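Local coordinates for glycoside hydrolase family protein (Novosphingobium sp. PP1Y, PDB 6Q2F) that hydrolyses alpha-L-rhamnosides as a glycoside hydrolase, probably releasing terminal rhamnose from rhamnosylated glycosides, at residues K73-M78 / H119-L124; Y1024-A1029 / N1096-R1101; V1054-Q1059 / P1126-G1131; S1061-D1066 / Q1087-I1092. All blocks are in the same frame, centred on the assembly; numbering follows the deposited sequence.

Contact 1: residues K73-M78 / H119-L124; sequences KDLEWM and HEADRL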
# COMPACT_ATOMS: atom_id res chain seq x y z
N LYS A 73 -24.33 2.24 -20.53
CA LYS A 73 -23.68 1.14 -21.24
C LYS A 73 -22.52 0.58 -20.43
O LYS A 73 -22.28 -0.64 -20.45
CB LYS A 73 -23.22 1.60 -22.62
CG LYS A 73 -24.37 1.95 -23.56
CD LYS A 73 -23.89 2.84 -24.71
CE LYS A 73 -24.98 3.03 -25.76
NZ LYS A 73 -24.49 3.91 -26.88
N ASP A 74 -21.77 1.44 -19.74
CA ASP A 74 -20.76 0.94 -18.80
C ASP A 74 -21.38 0.02 -17.76
O ASP A 74 -20.89 -1.10 -17.54
CB ASP A 74 -20.08 2.10 -18.07
CG ASP A 74 -19.08 2.84 -18.93
OD1 ASP A 74 -18.86 2.44 -20.09
OD2 ASP A 74 -18.50 3.82 -18.41
N LEU A 75 -22.44 0.47 -17.09
CA LEU A 75 -22.95 -0.31 -15.97
C LEU A 75 -23.71 -1.54 -16.46
O LEU A 75 -23.71 -2.57 -15.78
CB LEU A 75 -23.81 0.57 -15.07
CG LEU A 75 -23.06 1.31 -13.96
CD1 LEU A 75 -21.98 2.24 -14.52
CD2 LEU A 75 -24.02 2.08 -13.06
N GLU A 76 -24.32 -1.46 -17.64
CA GLU A 76 -24.92 -2.66 -18.21
C GLU A 76 -23.85 -3.67 -18.62
O GLU A 76 -24.07 -4.88 -18.50
CB GLU A 76 -25.81 -2.30 -19.41
CG GLU A 76 -27.11 -1.57 -19.04
CD GLU A 76 -27.83 -1.03 -20.26
OE1 GLU A 76 -29.06 -0.83 -20.17
OE2 GLU A 76 -27.17 -0.83 -21.29
N TRP A 77 -22.70 -3.20 -19.12
CA TRP A 77 -21.60 -4.12 -19.41
C TRP A 77 -21.14 -4.84 -18.14
O TRP A 77 -20.93 -6.06 -18.14
CB TRP A 77 -20.43 -3.39 -20.05
CG TRP A 77 -19.21 -4.27 -20.14
CD1 TRP A 77 -19.03 -5.33 -20.98
CD2 TRP A 77 -18.02 -4.20 -19.33
NE1 TRP A 77 -17.80 -5.92 -20.75
CE2 TRP A 77 -17.17 -5.24 -19.74
CE3 TRP A 77 -17.61 -3.36 -18.31
CZ2 TRP A 77 -15.91 -5.45 -19.16
CZ3 TRP A 77 -16.36 -3.57 -17.73
CH2 TRP A 77 -15.53 -4.61 -18.15
N MSE A 78 -21.01 -4.10 -17.04
CA MSE A 78 -20.55 -4.64 -15.76
C MSE A 78 -21.47 -5.72 -15.26
O MSE A 78 -21.02 -6.72 -14.70
CB MSE A 78 -20.43 -3.54 -14.72
CG MSE A 78 -19.29 -2.56 -14.94
SE MSE A 78 -19.33 -1.06 -13.63
CE MSE A 78 -18.01 0.10 -14.45
N HIS A 119 -28.48 6.14 -9.70
CA HIS A 119 -29.74 5.44 -9.91
C HIS A 119 -29.54 4.17 -10.72
O HIS A 119 -30.24 3.18 -10.51
CB HIS A 119 -30.75 6.36 -10.59
CG HIS A 119 -31.49 7.24 -9.63
ND1 HIS A 119 -32.49 6.77 -8.80
CD2 HIS A 119 -31.36 8.56 -9.34
CE1 HIS A 119 -32.95 7.76 -8.06
NE2 HIS A 119 -32.29 8.86 -8.37
N GLU A 120 -28.59 4.20 -11.66
CA GLU A 120 -28.31 3.00 -12.45
C GLU A 120 -27.67 1.93 -11.59
O GLU A 120 -27.97 0.75 -11.75
CB GLU A 120 -27.41 3.34 -13.64
CG GLU A 120 -28.14 4.07 -14.77
CD GLU A 120 -29.15 3.18 -15.47
OE1 GLU A 120 -28.73 2.34 -16.30
OE2 GLU A 120 -30.35 3.32 -15.19
N ALA A 121 -26.76 2.33 -10.69
CA ALA A 121 -26.16 1.33 -9.80
C ALA A 121 -27.22 0.74 -8.88
O ALA A 121 -27.27 -0.47 -8.68
CB ALA A 121 -25.03 1.96 -8.98
N ASP A 122 -28.09 1.60 -8.34
CA ASP A 122 -29.21 1.10 -7.55
C ASP A 122 -30.07 0.14 -8.37
O ASP A 122 -30.36 -0.97 -7.94
CB ASP A 122 -30.04 2.27 -7.04
CG ASP A 122 -31.25 1.83 -6.24
OD1 ASP A 122 -31.06 1.34 -5.10
OD2 ASP A 122 -32.38 1.99 -6.74
N ARG A 123 -30.47 0.56 -9.58
CA ARG A 123 -31.32 -0.28 -10.42
C ARG A 123 -30.63 -1.60 -10.77
O ARG A 123 -31.27 -2.66 -10.78
CB ARG A 123 -31.68 0.48 -11.69
CG ARG A 123 -32.40 -0.36 -12.72
CD ARG A 123 -32.83 0.49 -13.92
NE ARG A 123 -31.72 0.76 -14.83
CZ ARG A 123 -31.26 -0.12 -15.72
NH1 ARG A 123 -31.82 -1.32 -15.82
NH2 ARG A 123 -30.23 0.20 -16.51
N LEU A 124 -29.34 -1.56 -11.06
CA LEU A 124 -28.59 -2.72 -11.51
C LEU A 124 -27.97 -3.52 -10.38
O LEU A 124 -27.31 -4.53 -10.64
CB LEU A 124 -27.51 -2.27 -12.50
CG LEU A 124 -28.10 -1.74 -13.80
CD1 LEU A 124 -27.02 -1.19 -14.74
CD2 LEU A 124 -28.87 -2.87 -14.49
O HOH W 1 -30.25 -3.10 -17.98

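Contact 2: residues Y1024-A1029 / N1096-R1101; sequences YFSGIA and NTWVNR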
# COMPACT_ATOMS: atom_id res chain seq x y z
N TYR A 1024 -3.42 -8.18 -38.35
CA TYR A 1024 -3.53 -7.18 -37.31
C TYR A 1024 -4.89 -7.20 -36.63
O TYR A 1024 -5.23 -6.24 -35.94
CB TYR A 1024 -3.24 -5.80 -37.90
CG TYR A 1024 -1.83 -5.65 -38.43
CD1 TYR A 1024 -0.74 -5.74 -37.58
CD2 TYR A 1024 -1.59 -5.40 -39.78
CE1 TYR A 1024 0.56 -5.60 -38.05
CE2 TYR A 1024 -0.29 -5.25 -40.27
CZ TYR A 1024 0.77 -5.35 -39.39
OH TYR A 1024 2.06 -5.21 -39.85
N PHE A 1025 -5.65 -8.27 -36.79
CA PHE A 1025 -7.00 -8.30 -36.24
C PHE A 1025 -6.97 -8.31 -34.71
O PHE A 1025 -6.21 -9.06 -34.09
CB PHE A 1025 -7.76 -9.52 -36.75
CG PHE A 1025 -9.09 -9.72 -36.09
CD1 PHE A 1025 -10.18 -8.93 -36.43
CD2 PHE A 1025 -9.26 -10.70 -35.12
CE1 PHE A 1025 -11.41 -9.12 -35.83
CE2 PHE A 1025 -10.49 -10.89 -34.51
CZ PHE A 1025 -11.57 -10.10 -34.87
N SER A 1026 -7.79 -7.45 -34.11
CA SER A 1026 -8.09 -7.45 -32.69
C SER A 1026 -9.60 -7.56 -32.54
O SER A 1026 -10.34 -6.76 -33.12
CB SER A 1026 -7.59 -6.17 -31.99
OG SER A 1026 -6.17 -6.17 -31.88
N GLY A 1027 -10.06 -8.54 -31.79
CA GLY A 1027 -11.49 -8.72 -31.61
C GLY A 1027 -11.81 -10.19 -31.43
O GLY A 1027 -11.00 -10.95 -30.91
N ILE A 1028 -13.01 -10.57 -31.87
CA ILE A 1028 -13.48 -11.95 -31.73
C ILE A 1028 -13.50 -12.59 -33.11
O ILE A 1028 -14.23 -12.15 -34.00
CB ILE A 1028 -14.87 -12.01 -31.07
CG1 ILE A 1028 -14.85 -11.31 -29.71
CG2 ILE A 1028 -15.31 -13.45 -30.90
CD1 ILE A 1028 -16.19 -11.33 -29.00
N ALA A 1029 -12.68 -13.62 -33.29
CA ALA A 1029 -12.72 -14.45 -34.49
C ALA A 1029 -13.46 -15.74 -34.18
O ALA A 1029 -13.15 -16.41 -33.18
CB ALA A 1029 -11.30 -14.75 -34.99
N ASN A 1096 -8.73 -11.83 -28.75
CA ASN A 1096 -7.36 -11.45 -28.42
C ASN A 1096 -7.38 -10.03 -27.85
O ASN A 1096 -8.45 -9.49 -27.56
CB ASN A 1096 -6.46 -11.56 -29.65
CG ASN A 1096 -6.91 -10.67 -30.78
OD1 ASN A 1096 -8.05 -10.19 -30.79
ND2 ASN A 1096 -6.03 -10.45 -31.76
N THR A 1097 -6.20 -9.44 -27.69
CA THR A 1097 -6.08 -8.07 -27.19
C THR A 1097 -6.09 -7.07 -28.34
O THR A 1097 -6.02 -7.43 -29.52
CB THR A 1097 -4.78 -7.89 -26.39
OG1 THR A 1097 -3.66 -8.06 -27.27
CG2 THR A 1097 -4.69 -8.88 -25.22
N TRP A 1098 -6.18 -5.79 -27.98
CA TRP A 1098 -6.10 -4.71 -28.96
C TRP A 1098 -4.70 -4.49 -29.52
O TRP A 1098 -4.55 -3.64 -30.41
CB TRP A 1098 -6.55 -3.38 -28.35
CG TRP A 1098 -8.01 -3.17 -28.40
CD1 TRP A 1098 -8.89 -3.17 -27.33
CD2 TRP A 1098 -8.80 -2.94 -29.57
NE1 TRP A 1098 -10.17 -2.93 -27.79
CE2 TRP A 1098 -10.14 -2.78 -29.16
CE3 TRP A 1098 -8.50 -2.83 -30.94
CZ2 TRP A 1098 -11.18 -2.54 -30.06
CZ3 TRP A 1098 -9.53 -2.58 -31.84
CH2 TRP A 1098 -10.86 -2.44 -31.40
N VAL A 1099 -3.70 -5.21 -29.02
CA VAL A 1099 -2.31 -4.86 -29.33
C VAL A 1099 -2.06 -4.88 -30.83
O VAL A 1099 -1.44 -3.96 -31.39
CB VAL A 1099 -1.35 -5.82 -28.58
CG1 VAL A 1099 0.08 -5.66 -29.08
CG2 VAL A 1099 -1.43 -5.57 -27.09
N ASN A 1100 -2.53 -5.92 -31.51
CA ASN A 1100 -2.15 -6.14 -32.90
C ASN A 1100 -2.80 -5.11 -33.82
O ASN A 1100 -2.16 -4.61 -34.75
CB ASN A 1100 -2.51 -7.57 -33.33
CG ASN A 1100 -1.59 -8.63 -32.73
OD1 ASN A 1100 -0.65 -8.32 -32.00
ND2 ASN A 1100 -1.86 -9.90 -33.04
N ARG A 1101 -4.07 -4.79 -33.58
CA ARG A 1101 -4.74 -3.75 -34.37
C ARG A 1101 -4.15 -2.37 -34.10
O ARG A 1101 -4.19 -1.50 -34.97
CB ARG A 1101 -6.24 -3.74 -34.09
CG ARG A 1101 -7.04 -2.87 -35.04
CD ARG A 1101 -6.85 -3.37 -36.49
NE ARG A 1101 -5.91 -2.55 -37.26
CZ ARG A 1101 -5.68 -2.69 -38.56
NH1 ARG A 1101 -6.31 -3.62 -39.25
NH2 ARG A 1101 -4.81 -1.90 -39.17
O HOH W 2 -4.16 -10.39 -34.93

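Contact 3: residues V1054-Q1059 / P1126-G1131; sequences VGDLAQ and PLRPSG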
# COMPACT_ATOMS: atom_id res chain seq x y z
N VAL A 1054 -3.80 -20.87 -27.73
CA VAL A 1054 -4.91 -19.99 -28.00
C VAL A 1054 -4.52 -18.57 -27.66
O VAL A 1054 -4.03 -18.31 -26.61
CB VAL A 1054 -6.13 -20.34 -27.14
CG1 VAL A 1054 -7.25 -19.35 -27.36
CG2 VAL A 1054 -6.63 -21.72 -27.40
N GLY A 1055 -4.76 -17.65 -28.58
CA GLY A 1055 -4.46 -16.26 -28.36
C GLY A 1055 -5.72 -15.43 -28.42
O GLY A 1055 -6.15 -15.10 -29.46
N ASP A 1056 -6.35 -15.13 -27.30
CA ASP A 1056 -5.90 -15.47 -25.98
C ASP A 1056 -6.89 -16.24 -25.12
O ASP A 1056 -6.51 -16.77 -24.11
CB ASP A 1056 -5.57 -14.19 -25.24
CG ASP A 1056 -4.53 -13.40 -25.90
OD1 ASP A 1056 -3.42 -13.83 -26.02
OD2 ASP A 1056 -4.82 -12.29 -26.25
N LEU A 1057 -8.15 -16.29 -25.52
CA LEU A 1057 -9.17 -17.01 -24.81
C LEU A 1057 -10.17 -17.46 -25.81
O LEU A 1057 -10.27 -16.89 -26.84
CB LEU A 1057 -9.85 -16.18 -23.73
CG LEU A 1057 -10.48 -14.82 -24.00
CD1 LEU A 1057 -11.49 -14.45 -22.95
CD2 LEU A 1057 -9.44 -13.74 -24.12
N ALA A 1058 -10.90 -18.50 -25.49
CA ALA A 1058 -11.87 -19.02 -26.40
C ALA A 1058 -13.11 -19.59 -25.80
O ALA A 1058 -13.08 -20.41 -24.93
CB ALA A 1058 -11.22 -20.08 -27.25
N GLN A 1059 -14.23 -19.16 -26.31
CA GLN A 1059 -15.52 -19.67 -25.87
C GLN A 1059 -15.97 -20.73 -26.88
O GLN A 1059 -15.94 -20.48 -28.09
CB GLN A 1059 -16.54 -18.52 -25.74
CG GLN A 1059 -17.97 -18.91 -25.34
CD GLN A 1059 -18.77 -19.50 -26.52
OE1 GLN A 1059 -18.81 -18.92 -27.60
NE2 GLN A 1059 -19.38 -20.65 -26.30
N PRO A 1126 6.52 -6.09 -31.93
CA PRO A 1126 6.21 -7.49 -32.25
C PRO A 1126 4.75 -7.79 -31.93
O PRO A 1126 4.22 -7.36 -30.90
CB PRO A 1126 7.16 -8.27 -31.34
CG PRO A 1126 7.37 -7.36 -30.17
CD PRO A 1126 7.38 -5.96 -30.74
N LEU A 1127 4.09 -8.50 -32.84
CA LEU A 1127 2.69 -8.86 -32.62
C LEU A 1127 2.56 -9.94 -31.54
O LEU A 1127 3.50 -10.68 -31.24
CB LEU A 1127 2.05 -9.36 -33.91
CG LEU A 1127 2.00 -8.38 -35.06
CD1 LEU A 1127 1.32 -9.04 -36.27
CD2 LEU A 1127 1.26 -7.13 -34.64
N ARG A 1128 1.36 -10.01 -30.93
CA ARG A 1128 1.09 -11.12 -30.02
C ARG A 1128 0.50 -12.29 -30.79
O ARG A 1128 -0.24 -12.09 -31.76
CB ARG A 1128 0.12 -10.69 -28.91
CG ARG A 1128 0.73 -9.74 -27.87
CD ARG A 1128 -0.31 -9.18 -26.92
NE ARG A 1128 -1.10 -10.23 -26.29
CZ ARG A 1128 -1.11 -10.50 -24.98
NH1 ARG A 1128 -0.38 -9.78 -24.13
NH2 ARG A 1128 -1.88 -11.48 -24.53
N PRO A 1129 0.80 -13.53 -30.43
CA PRO A 1129 0.15 -14.66 -31.10
C PRO A 1129 -1.36 -14.50 -31.01
O PRO A 1129 -1.90 -14.11 -29.97
CB PRO A 1129 0.65 -15.88 -30.31
CG PRO A 1129 1.88 -15.40 -29.58
CD PRO A 1129 1.59 -13.97 -29.26
N SER A 1130 -2.04 -14.77 -32.13
CA SER A 1130 -3.45 -14.45 -32.26
C SER A 1130 -4.24 -15.64 -32.82
O SER A 1130 -3.76 -16.36 -33.70
CB SER A 1130 -3.64 -13.23 -33.17
OG SER A 1130 -4.99 -12.83 -33.17
N GLY A 1131 -5.46 -15.82 -32.31
CA GLY A 1131 -6.40 -16.78 -32.85
C GLY A 1131 -6.28 -18.16 -32.25
O GLY A 1131 -5.68 -18.38 -31.18
O HOH W 3 -3.49 -10.75 -27.85

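Contact 4: residues S1061-D1066 / Q1087-I1092; sequences SVNGVD and QNTLEI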
# COMPACT_ATOMS: atom_id res chain seq x y z
N SER A 1061 -18.70 -23.65 -28.30
CA SER A 1061 -20.05 -24.17 -28.42
C SER A 1061 -20.02 -25.46 -29.24
O SER A 1061 -19.47 -25.48 -30.35
CB SER A 1061 -20.99 -23.15 -29.08
OG SER A 1061 -21.15 -22.02 -28.22
N VAL A 1062 -20.61 -26.52 -28.69
CA VAL A 1062 -20.69 -27.82 -29.34
C VAL A 1062 -22.17 -28.11 -29.58
O VAL A 1062 -22.96 -28.15 -28.63
CB VAL A 1062 -20.03 -28.91 -28.50
CG1 VAL A 1062 -20.24 -30.30 -29.13
CG2 VAL A 1062 -18.55 -28.61 -28.34
N ASN A 1063 -22.55 -28.32 -30.84
CA ASN A 1063 -23.95 -28.43 -31.24
C ASN A 1063 -24.78 -27.31 -30.60
O ASN A 1063 -25.83 -27.55 -29.99
CB ASN A 1063 -24.53 -29.79 -30.88
CG ASN A 1063 -23.69 -30.94 -31.39
OD1 ASN A 1063 -23.37 -31.00 -32.58
ND2 ASN A 1063 -23.30 -31.84 -30.48
N GLY A 1064 -24.28 -26.08 -30.72
CA GLY A 1064 -24.97 -24.92 -30.20
C GLY A 1064 -24.93 -24.75 -28.69
O GLY A 1064 -25.48 -23.77 -28.18
N VAL A 1065 -24.31 -25.67 -27.96
CA VAL A 1065 -24.29 -25.63 -26.51
C VAL A 1065 -22.96 -25.05 -26.06
O VAL A 1065 -21.89 -25.55 -26.43
CB VAL A 1065 -24.50 -27.03 -25.90
CG1 VAL A 1065 -24.41 -26.95 -24.39
CG2 VAL A 1065 -25.85 -27.60 -26.30
N ASP A 1066 -23.03 -24.01 -25.23
CA ASP A 1066 -21.85 -23.39 -24.65
C ASP A 1066 -21.25 -24.33 -23.61
O ASP A 1066 -21.85 -24.55 -22.55
CB ASP A 1066 -22.22 -22.06 -24.01
CG ASP A 1066 -21.05 -21.37 -23.34
OD1 ASP A 1066 -19.90 -21.82 -23.49
OD2 ASP A 1066 -21.27 -20.35 -22.67
N GLN A 1087 -21.97 -36.73 -36.53
CA GLN A 1087 -21.44 -35.41 -36.81
C GLN A 1087 -21.88 -34.41 -35.75
O GLN A 1087 -23.05 -34.38 -35.36
CB GLN A 1087 -21.88 -34.93 -38.19
CG GLN A 1087 -20.88 -33.99 -38.87
CD GLN A 1087 -19.73 -34.73 -39.54
OE1 GLN A 1087 -19.33 -35.80 -39.10
NE2 GLN A 1087 -19.21 -34.16 -40.62
N ASN A 1088 -20.94 -33.58 -35.31
CA ASN A 1088 -21.15 -32.54 -34.32
C ASN A 1088 -20.68 -31.21 -34.89
O ASN A 1088 -19.67 -31.16 -35.61
CB ASN A 1088 -20.37 -32.82 -33.03
CG ASN A 1088 -20.84 -34.08 -32.31
OD1 ASN A 1088 -21.40 -34.02 -31.22
ND2 ASN A 1088 -20.62 -35.24 -32.93
N THR A 1089 -21.38 -30.13 -34.56
CA THR A 1089 -20.94 -28.81 -34.96
C THR A 1089 -20.07 -28.23 -33.85
O THR A 1089 -20.29 -28.51 -32.67
CB THR A 1089 -22.12 -27.88 -35.27
OG1 THR A 1089 -22.84 -27.60 -34.08
CG2 THR A 1089 -23.09 -28.57 -36.28
N LEU A 1090 -19.06 -27.47 -34.25
CA LEU A 1090 -18.09 -26.88 -33.35
C LEU A 1090 -17.93 -25.42 -33.74
O LEU A 1090 -17.67 -25.12 -34.91
CB LEU A 1090 -16.74 -27.61 -33.43
CG LEU A 1090 -15.58 -27.08 -32.58
CD1 LEU A 1090 -15.92 -27.14 -31.08
CD2 LEU A 1090 -14.33 -27.93 -32.84
N GLU A 1091 -18.11 -24.52 -32.78
CA GLU A 1091 -17.88 -23.09 -32.98
C GLU A 1091 -17.04 -22.59 -31.82
O GLU A 1091 -17.37 -22.86 -30.66
CB GLU A 1091 -19.18 -22.29 -33.05
CG GLU A 1091 -20.30 -22.92 -33.84
CD GLU A 1091 -21.51 -22.01 -33.89
OE1 GLU A 1091 -21.33 -20.79 -34.11
OE2 GLU A 1091 -22.64 -22.52 -33.69
N ILE A 1092 -15.97 -21.87 -32.13
CA ILE A 1092 -14.99 -21.45 -31.14
C ILE A 1092 -14.77 -19.96 -31.35
O ILE A 1092 -14.23 -19.55 -32.39
CB ILE A 1092 -13.67 -22.21 -31.26
CG1 ILE A 1092 -13.94 -23.72 -31.14
CG2 ILE A 1092 -12.69 -21.70 -30.22
CD1 ILE A 1092 -12.70 -24.58 -31.13
O HOH W 4 -18.87 -20.25 -29.86
O HOH W 5 -22.01 -25.52 -32.17

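Contact 1: residues K73-M78 / H119-L124
Leu-75 and Ala-121 face each other across two helix segments, their CA atoms 7.1 Å apart. The segment axes approach to 10.2 Å and cross at -24°, both pointing the same way. Leu-75 sends CD2 against Ala-121 N and, at 3.7 Å, Glu-120 CB. One turn on, Leu-124 fills the next gap, its CD1 lying 3.7 Å from Leu-75 CB. Helices 68-81 and 108-124 each follow one of two neighbouring parallel strands, 56-62 and 85-91, so this is adjacent-helix packing on the outside of a TIM-like barrel; Leu-75 also reaches Trp-59 and Leu-86. The outer side is charged. Arg-123, its CG anti to the backbone N (chi1 172°) and its chain bent back at chi3, grips Glu-120 side-on, NH2 to OE1 at 2.6 Å and NE to OE2. Glu-76 brings its carboxylate to the same edge, turned nearly perpendicular, OE1 making a long salt bridge of 4.0 Å to Arg-123 NH2; water 1 accepts from Arg-123 NH1 and donates only weakly to Glu-76 OE1. With an alanine at Glu-120, Arg-123 would probably keep just the long contact to Glu-76 of these pairings and turn more freely, and Arg-72 would lose one carboxylate partner.

Contact 2: residues Y1024-A1029 / N1096-R1101
Ser-1026 and Asn-1096 carry the tight half of this contact. The hydroxyl of Ser-1026 works in both directions: OG donates to Thr-1097 O at 2.7 Å, in the carbonyl plane and on a lone pair, and accepts from Arg-1101 N in the first turn of helix 1099-1105. With OG held on that side, CB is pressed to 3.6 Å from Trp-1098 CE3. Asn-1096 spreads its amide along the opposing backbone. ND2 gives a 2.7 Å bond to Phe-1025 O that lies in its own amide plane, while OD1 receives Gly-1027 N at 2.8 Å, nearly straight at 168°. With CG between its own N and carbonyl carbon (chi1 60°), the short side chain reaches both groups, and the backbone N of Asn-1096 adds a longer bond to Gly-1027 O. The backbone angles of Gly-1027 would jam a CB against the preceding carbonyl.

The looser side is the Tyr-1024 ring, which leads away and is partly exposed, although Tyr-1024 O still lies 3.3 Å from Arg-1101 CB. Tyr-1024 CB sits over the centre of the Arg-1101 guanidinium face, and CD1 meets Asn-1100 O obliquely at 3.4 Å. Water 2 links backbone to helix, donating to Phe-1025 O and accepting from Asn-1100 ND2; the OD1 of that asparagine takes Arg-1128 N.

Beyond the segments, Arg-1101 pairs with Asp-1105 one turn along its helix, and Phe-1025 meets Phe-996 edge-to-face. Trp-1098 gives NE1 to Gln-704 O and packs edge-to-face with Trp-653. The contact thus ties the start of strand 1028-1037 to the turn joining strand 1086-1095 to helix 1099-1105, in the galactose-binding-like domain.

Contact 3: residues V1054-Q1059 / P1126-G1131
Gly-1055 and Gly-1131 form an antiparallel hydrogen-bonded pair in which each backbone satisfies the other. Gly-1055 N donates to Gly-1131 O at 2.9 Å, close to straight at 172°. The return bond, Gly-1131 N to Gly-1055 O, is 3.0 Å and lands on a lone pair of the carbonyl. No side chain could be fitted at Gly-1055, since a CB would run into Pro-1129 O; only its CA faces that oxygen, at 3.7 Å.

The chain changes sheets here. Strand 1047-1055 belongs to the same sheet as strand 1131-1140, whereas strand 1057-1062 belongs to the six-stranded sheet of this beta-sandwich domain, which resembles the galactose-binding domains of glycosidases. The crossing is made through a cis peptide bond before Asp-1056, followed by a classic beta bulge in which Asp-1056 and Leu-1057 both face Ala-1095.

From the bulge Asp-1056 holds out its carboxylate to Arg-1128, CG anti to its own carbonyl carbon (chi1 -60°). The guanidinium stands almost perpendicular to it and presents an edge: NH2 reaches OD1 at 3.2 Å from above the carboxylate plane, and OD2 only weakly. The shorter bond at OD2 is to water 3, which donates at 2.6 Å and in turn accepts from Arg-1128 NE, closing a bridge around the ion pair. Arg-1128 NH2 is shared with its stronger partner, Asp-659 of helix 657-670, and the two carboxylates together probably fix the position of the guanidinium. Its backbone N goes to Asn-1100 OD1, while Asp-1056 O is taken by Tyr-1075 OH.

Contact 4: residues S1061-D1066 / Q1087-I1092
Asn-1088 meets Asn-1063 amide to amide, the planes 39° apart. Its OD1 accepts from Asn-1063 ND2 at 3.0 Å along an almost straight N-H (174°), and also takes Arg-1084 N. Both backbone groups of Thr-1089 turn to Asn-1063: N donates to its OD1 at 2.9 Å, from above the carbonyl plane, and O accepts from its N. The threonine OG1 lies between its own N and carbonyl carbon (chi1 68°), which directs it to water 5, and that water accepts from Gly-1064 N. Leu-1090 turns to the buried face and lays CD1 4.1 Å from Val-1062 CG2. Glu-1091 closes the register with Ser-1061 as a hydrogen-bonded pair, the bond from Ser-1061 N to Glu-1091 O being 2.8 Å long; their side chains share the other, more open face.

Across from this strand, residues Val-1062 to Val-1065 make a type I' turn, the end of a beta-hairpin linking strands 1057-1062 and 1065-1070. Asn-1063 sits in it with positive phi, and its ND2 also reaches Ala-1082 O. An alanine at Asn-1063 would probably leave Thr-1089 N without its acceptor and Asn-1088 OD1 with one donor fewer. Chemically, an asparagine side chain takes over as strand 1057-1062 gives way to the turn, so strand 1086-1095 still finds polar partners where regular pairing has stopped.

Contact 1 stands apart, in the alpha-L-rhamnosidase range, on two outer helices of the barrel and about 27 Å (centre to centre) from contact 2. It closes in the chain before any of the others opens. Contacts 2, 3 and 4 all lie in the C-terminal beta-sandwich. Contacts 2 and 3 are about 8 Å apart at their centres, touch through Asn-1100 and Arg-1128, and interleave along the sequence. Contact 4 is nested inside both loops and lies about 20 Å from contact 3, centre to centre, farther along the six-stranded sheet, sharing strand 1057-1062 with it. Through Gln-704 and Asp-659, contacts 2 and 3 also join this domain to the rhamnosidase part of the chain.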